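Local coordinates for protein glycerol trinitrate reductase (Agrobacterium tumefaciens, PDB 5EPD) that is an Old Yellow Enzyme family glycerol trinitrate reductase that probably uses FMN to pass electrons from NADH or NADPH to its substrate, at residues R126-V130 and N131-N135. Sequence-based numbering, arbitrary orientation.
Sequences RISHV and NLQPN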
loop_
_atom_site.group_PDB
_atom_site.type_symbol
_atom_site.label_atom_id
_atom_site.label_comp_id
_atom_site.label_asym_id
_atom_site.label_seq_id
_atom_site.Cartn_x
_atom_site.Cartn_y
_atom_site.Cartn_z
ATOM N N ARG A 126 15.229 -4.239 0.225
ATOM C CA ARG A 126 16.480 -3.550 -0.151
ATOM C C ARG A 126 16.337 -2.054 -0.456
ATOM O O ARG A 126 17.367 -1.351 -0.616
ATOM C CB ARG A 126 17.122 -4.231 -1.352
ATOM C CG ARG A 126 16.367 -4.025 -2.647
ATOM C CD ARG A 126 16.832 -4.997 -3.703
ATOM N NE ARG A 126 16.127 -4.743 -4.950
ATOM C CZ ARG A 126 16.556 -5.083 -6.167
ATOM N NH1 ARG A 126 17.714 -5.719 -6.366
ATOM N NH2 ARG A 126 15.789 -4.797 -7.203
ATOM N N ILE A 127 15.084 -1.572 -0.535
ATOM C CA ILE A 127 14.820 -0.143 -0.773
ATOM C C ILE A 127 14.825 0.585 0.574
ATOM O O ILE A 127 13.772 1.002 1.098
ATOM C CB ILE A 127 13.515 0.070 -1.563
ATOM C CG1 ILE A 127 13.594 -0.696 -2.888
ATOM C CG2 ILE A 127 13.307 1.547 -1.891
ATOM C CD1 ILE A 127 12.339 -0.576 -3.727
ATOM N N SER A 128 16.041 0.711 1.121
ATOM C CA SER A 128 16.293 1.425 2.376
ATOM C C SER A 128 17.728 1.952 2.403
ATOM O O SER A 128 18.465 1.865 1.411
ATOM C CB SER A 128 16.042 0.504 3.579
ATOM O OG SER A 128 16.072 1.232 4.800
ATOM N N HIS A 129 18.119 2.508 3.538
ATOM C CA HIS A 129 19.460 3.064 3.693
ATOM C C HIS A 129 19.935 2.700 5.087
ATOM O O HIS A 129 19.135 2.620 6.018
ATOM C CB HIS A 129 19.417 4.578 3.498
ATOM C CG HIS A 129 20.763 5.218 3.344
ATOM N ND1 HIS A 129 21.524 5.624 4.418
ATOM C CD2 HIS A 129 21.467 5.566 2.239
ATOM C CE1 HIS A 129 22.647 6.172 3.987
ATOM N NE2 HIS A 129 22.634 6.156 2.667
ATOM N N VAL A 130 21.231 2.454 5.222
ATOM C CA VAL A 130 21.842 2.111 6.527
ATOM C C VAL A 130 21.427 3.058 7.645
ATOM O O VAL A 130 21.132 2.637 8.763
ATOM C CB VAL A 130 23.394 1.982 6.441
ATOM C CG1 VAL A 130 23.774 0.711 5.712
ATOM C CG2 VAL A 130 24.038 3.178 5.737
ATOM N N ASN A 131 21.354 4.334 7.321
ATOM C CA ASN A 131 20.894 5.350 8.269
ATOM C C ASN A 131 19.505 5.098 8.895
ATOM O O ASN A 131 19.223 5.599 9.989
ATOM C CB ASN A 131 20.948 6.762 7.627
ATOM C CG ASN A 131 22.377 7.249 7.394
ATOM O OD1 ASN A 131 23.340 6.564 7.727
ATOM N ND2 ASN A 131 22.519 8.428 6.813
ATOM N N LEU A 132 18.631 4.352 8.227
ATOM C CA LEU A 132 17.315 4.098 8.797
ATOM C C LEU A 132 17.267 2.765 9.536
ATOM O O LEU A 132 16.347 2.534 10.328
ATOM C CB LEU A 132 16.223 4.160 7.708
ATOM C CG LEU A 132 16.123 5.470 6.913
ATOM C CD1 LEU A 132 15.338 5.291 5.625
ATOM C CD2 LEU A 132 15.483 6.551 7.761
ATOM N N GLN A 133 18.252 1.897 9.278
ATOM C CA GLN A 133 18.219 0.510 9.757
ATOM C C GLN A 133 18.734 0.390 11.185
ATOM O O GLN A 133 19.553 1.217 11.619
ATOM C CB GLN A 133 19.069 -0.381 8.861
ATOM C CG GLN A 133 18.504 -0.621 7.466
ATOM C CD GLN A 133 17.275 -1.492 7.486
ATOM O OE1 GLN A 133 17.205 -2.470 8.232
ATOM N NE2 GLN A 133 16.275 -1.124 6.685
ATOM N N PRO A 134 18.274 -0.651 11.921
ATOM C CA PRO A 134 18.797 -0.887 13.273
ATOM C C PRO A 134 20.317 -1.072 13.289
ATOM O O PRO A 134 20.878 -1.864 12.515
ATOM C CB PRO A 134 18.088 -2.170 13.723
ATOM C CG PRO A 134 16.901 -2.302 12.831
ATOM C CD PRO A 134 17.277 -1.664 11.530
ATOM N N ASN A 135 20.962 -0.300 14.165
ATOM C CA ASN A 135 22.411 -0.294 14.346
ATOM C C ASN A 135 23.198 0.076 13.090
ATOM O O ASN A 135 24.352 -0.325 12.955
ATOM C CB ASN A 135 22.891 -1.653 14.859
ATOM C CG ASN A 135 22.039 -2.184 15.992
ATOM O OD1 ASN A 135 21.677 -1.453 16.913
ATOM N ND2 ASN A 135 21.706 -3.458 15.924
#
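Two overlapping type I beta-turns, H129-L132 and V130-Q133, fold the long loop after barrel strand 117-122 back on itself, and both the backbone and the side chain of H129 hold them. The carbonyl oxygen H129 O accepts L132 N at 2.9 Å, closing the first turn over V130 and N131; Q133 N reaches the same oxygen only weakly and closes the second turn by bonding to V130 O at 3.0 Å. With CG anti to the backbone N (chi1 -168°), the H129 imidazole swings forward alongside the first turn, where H129 ND1 accepts N131 N at 3.2 Å, the donor tilted 20° from the ring plane. The N131 side chain runs beside the ring and points the same way, its amide turned 67° against the imidazole, with N131 CG 3.5 Å from H129 ND1. Beyond the turns, the Q133 chain bends at its second torsion, which brings its amide back to S128. There Q133 NE2 donates to S128 OG at 3.0 Å, a nearly straight bond with the hydroxyl oxygen in the amide plane. Both buried groups have further partners, since S128 OG also bonds to Q86 O and Q133 NE2 to Q84 O, tying the turns to the segment that follows strand 73-80. On the exposed flank N131 ND2 bonds to N154 OD1, while the N131 and L132 side chains rest on V153 of strand 150-153.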